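Hypothetical protein PP5205 (Pseudomonas putida, PDB 2G2X) is of unknown function but consists of an EVE domain, related to the PUA and ASCH domains, and so may bind RNA or a modified nucleic acid. Local coordinates at residues Phe37-Ser42 against Pro93-Asp98. Residues are numbered along the deposited sequence; the frame is centred on the assembly and turned at random.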
ATOM      1  N   PHE A  37      -7.459  -7.579  -2.180  1.00  3.88           N
ATOM      2  CA  PHE A  37      -6.222  -7.499  -2.938  1.00  5.40           C
ATOM      3  C   PHE A  37      -5.052  -7.954  -2.066  1.00  6.38           C
ATOM      4  O   PHE A  37      -4.127  -8.596  -2.560  1.00  8.13           O
ATOM      5  CB  PHE A  37      -5.985  -6.085  -3.466  1.00  3.56           C
ATOM      6  CG  PHE A  37      -6.853  -5.727  -4.647  1.00  5.44           C
ATOM      7  CD1 PHE A  37      -7.052  -6.641  -5.687  1.00  3.53           C
ATOM      8  CD2 PHE A  37      -7.446  -4.462  -4.739  1.00  4.24           C
ATOM      9  CE1 PHE A  37      -7.833  -6.306  -6.811  1.00  3.33           C
ATOM     10  CE2 PHE A  37      -8.226  -4.111  -5.849  1.00  5.33           C
ATOM     11  CZ  PHE A  37      -8.421  -5.036  -6.890  1.00  4.77           C
ATOM     12  N   LEU A  38      -5.092  -7.630  -0.774  1.00  5.99           N
ATOM     13  CA  LEU A  38      -4.031  -8.060   0.136  1.00  6.16           C
ATOM     14  C   LEU A  38      -3.956  -9.575   0.122  1.00  5.30           C
ATOM     15  O   LEU A  38      -2.871 -10.147   0.128  1.00  7.54           O
ATOM     16  CB  LEU A  38      -4.296  -7.628   1.584  1.00  6.84           C
ATOM     17  CG  LEU A  38      -4.124  -6.184   2.048  1.00  8.24           C
ATOM     18  CD1 LEU A  38      -4.274  -6.126   3.571  1.00  7.40           C
ATOM     19  CD2 LEU A  38      -2.760  -5.663   1.640  1.00 11.15           C
ATOM     20  N   ARG A  39      -5.115 -10.222   0.114  1.00  4.58           N
ATOM     21  CA  ARG A  39      -5.172 -11.679   0.122  1.00  5.73           C
ATOM     22  C   ARG A  39      -4.716 -12.317  -1.181  1.00  6.33           C
ATOM     23  O   ARG A  39      -4.561 -13.532  -1.265  1.00  7.50           O
ATOM     24  CB  ARG A  39      -6.592 -12.133   0.472  1.00  6.48           C
ATOM     25  CG  ARG A  39      -6.979 -11.767   1.903  1.00  4.90           C
ATOM     26  CD  ARG A  39      -8.435 -12.070   2.211  1.00  6.54           C
ATOM     27  NE  ARG A  39      -8.693 -11.962   3.643  1.00  8.45           N
ATOM     28  CZ  ARG A  39      -9.834 -12.300   4.230  1.00  8.16           C
ATOM     29  NH1 ARG A  39     -10.845 -12.766   3.507  1.00  7.53           N
ATOM     30  NH2 ARG A  39      -9.951 -12.196   5.546  1.00  6.11           N
ATOM     31  N   ALA A  40      -4.498 -11.497  -2.198  1.00  7.25           N
ATOM     32  CA  ALA A  40      -4.051 -12.002  -3.486  1.00  8.03           C
ATOM     33  C   ALA A  40      -2.540 -11.874  -3.606  1.00  8.28           C
ATOM     34  O   ALA A  40      -1.932 -12.442  -4.509  1.00 10.45           O
ATOM     35  CB  ALA A  40      -4.730 -11.234  -4.616  1.00  7.79           C
HETATM   36  N   MSE A  41      -1.936 -11.129  -2.687  1.00  8.99           N
HETATM   37  CA  MSE A  41      -0.494 -10.921  -2.712  1.00  8.13           C
HETATM   38  C   MSE A  41       0.302 -12.160  -2.366  1.00  7.46           C
HETATM   39  O   MSE A  41      -0.166 -13.032  -1.638  1.00  7.66           O
HETATM   40  CB  MSE A  41      -0.106  -9.781  -1.765  1.00  8.62           C
HETATM   41  CG  MSE A  41      -0.597  -8.416  -2.232  1.00  9.88           C
HETATM   42 SE   MSE A  41      -0.296  -7.000  -0.953  1.00 12.87          SE
HETATM   43  CE  MSE A  41      -0.972  -5.508  -1.963  1.00 14.45           C
ATOM     44  N   SER A  42       1.510 -12.234  -2.910  1.00  6.80           N
ATOM     45  CA  SER A  42       2.408 -13.350  -2.643  1.00  7.15           C
ATOM     46  C   SER A  42       3.724 -12.790  -2.116  1.00  7.84           C
ATOM     47  O   SER A  42       4.057 -11.634  -2.385  1.00  6.05           O
ATOM     48  CB  SER A  42       2.673 -14.145  -3.924  1.00  6.94           C
ATOM     49  OG  SER A  42       1.479 -14.744  -4.405  1.00  9.88           O
ATOM     50  N   PRO A  93     -12.600 -10.777  10.131  1.00 12.48           N
ATOM     51  CA  PRO A  93     -12.743 -10.481   8.709  1.00 12.23           C
ATOM     52  C   PRO A  93     -11.567  -9.749   8.073  1.00 11.48           C
ATOM     53  O   PRO A  93     -11.505  -9.638   6.850  1.00 10.76           O
ATOM     54  CB  PRO A  93     -14.022  -9.654   8.665  1.00 13.77           C
ATOM     55  CG  PRO A  93     -13.940  -8.878   9.927  1.00 14.29           C
ATOM     56  CD  PRO A  93     -13.479  -9.913  10.939  1.00 13.84           C
ATOM     57  N   TRP A  94     -10.624  -9.279   8.887  1.00  9.18           N
ATOM     58  CA  TRP A  94      -9.504  -8.518   8.347  1.00  7.97           C
ATOM     59  C   TRP A  94      -8.160  -9.211   8.238  1.00  8.17           C
ATOM     60  O   TRP A  94      -7.829 -10.114   9.013  1.00  6.67           O
ATOM     61  CB  TRP A  94      -9.375  -7.216   9.125  1.00  7.24           C
ATOM     62  CG  TRP A  94     -10.702  -6.538   9.210  1.00  9.13           C
ATOM     63  CD1 TRP A  94     -11.482  -6.396  10.321  1.00  8.09           C
ATOM     64  CD2 TRP A  94     -11.454  -5.988   8.118  1.00  9.48           C
ATOM     65  NE1 TRP A  94     -12.673  -5.794   9.990  1.00  8.32           N
ATOM     66  CE2 TRP A  94     -12.685  -5.531   8.644  1.00  9.96           C
ATOM     67  CE3 TRP A  94     -11.206  -5.836   6.744  1.00  8.37           C
ATOM     68  CZ2 TRP A  94     -13.675  -4.935   7.844  1.00  7.45           C
ATOM     69  CZ3 TRP A  94     -12.188  -5.243   5.946  1.00 10.24           C
ATOM     70  CH2 TRP A  94     -13.408  -4.798   6.504  1.00 11.27           C
ATOM     71  N   SER A  95      -7.390  -8.768   7.251  1.00  7.56           N
ATOM     72  CA  SER A  95      -6.081  -9.338   6.973  1.00  7.67           C
ATOM     73  C   SER A  95      -4.987  -8.290   6.911  1.00  7.59           C
ATOM     74  O   SER A  95      -5.233  -7.115   6.642  1.00  7.63           O
ATOM     75  CB  SER A  95      -6.112 -10.093   5.638  1.00  6.87           C
ATOM     76  OG  SER A  95      -6.972 -11.217   5.693  1.00  8.79           O
ATOM     77  N   ALA A  96      -3.765  -8.736   7.162  1.00  8.55           N
ATOM     78  CA  ALA A  96      -2.606  -7.868   7.113  1.00  8.17           C
ATOM     79  C   ALA A  96      -1.533  -8.628   6.357  1.00  7.21           C
ATOM     80  O   ALA A  96      -1.684  -9.818   6.087  1.00  8.44           O
ATOM     81  CB  ALA A  96      -2.126  -7.549   8.525  1.00  8.54           C
ATOM     82  N   VAL A  97      -0.466  -7.933   5.988  1.00  7.07           N
ATOM     83  CA  VAL A  97       0.661  -8.561   5.315  1.00  6.01           C
ATOM     84  C   VAL A  97       1.865  -7.846   5.892  1.00  7.43           C
ATOM     85  O   VAL A  97       1.720  -6.753   6.434  1.00  7.90           O
ATOM     86  CB  VAL A  97       0.631  -8.359   3.772  1.00  8.24           C
ATOM     87  CG1 VAL A  97      -0.576  -9.074   3.176  1.00  4.99           C
ATOM     88  CG2 VAL A  97       0.613  -6.875   3.430  1.00  6.90           C
ATOM     89  N   ASP A  98       3.041  -8.460   5.808  1.00  6.53           N
ATOM     90  CA  ASP A  98       4.244  -7.820   6.317  1.00  5.64           C
ATOM     91  C   ASP A  98       5.073  -7.361   5.132  1.00  6.64           C
ATOM     92  O   ASP A  98       5.141  -8.045   4.108  1.00  6.71           O
ATOM     93  CB  ASP A  98       5.050  -8.783   7.195  1.00  7.26           C
ATOM     94  CG  ASP A  98       4.368  -9.074   8.522  1.00  7.03           C
ATOM     95  OD1 ASP A  98       3.496  -8.279   8.935  1.00  6.52           O
ATOM     96  OD2 ASP A  98       4.712 -10.093   9.156  1.00  8.12           O
TER
HETATM   97  O   HOH W   1      -8.813 -12.686   8.601  1.00  8.26           O
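R39 reaches from the C-terminal part of helix 32-38 and the type I turn L38-M41 to S95, at the start of strand 95-110, and most of its length is used on the way. CB itself meets nothing on the strand. R39 CG is the first atom to arrive, 3.8 Å from S95 OG. The chain runs on extended (chi2 173°, chi3 169°), with CD also near S95 OG, carrying the guanidinium out alongside the serine. R39 NE then donates to S95 OG at 2.8 Å, nearly straight at 161°. CZ follows in van der Waals contact with that oxygen. R39 NH2 donates to the same S95 OG at 3.1 Å, more bent, so two nitrogens grip one oxygen side-on. The hydroxyl lies almost exactly in the guanidinium plane, and this pair of bonds should hold the group against rotation. NH2 also passes near P93 O, but at too poor an angle to bond; R35 hydrogen-bonds that carbonyl. A water close to W94 O is held only weakly by R39 NH2. Were S95 replaced by an alanine, NE and NH2 of R39 would lose their shared acceptor, and the guanidinium would probably be freer to swing.

Beside the arginine, L38 places CD1 3.4 Å from S95 O; its apolar contact is made by L38 CD2 with V97 CG2, at 4.0 Å. CG1 of V97 comes against L38 O, which also accepts the backbone N-H of M41 and closes the turn. The selenium of M41 touches V97 CG2 more loosely, at 4.5 Å.

The C-terminal part of helix 32-38 and the turn thus lie over the mixed sheet at the start of strand 95-110, which pairs with strands 23-26 and 58-71; L38 and M41 continue across to M6 of strand 3-8 and V134 of strand 134-136.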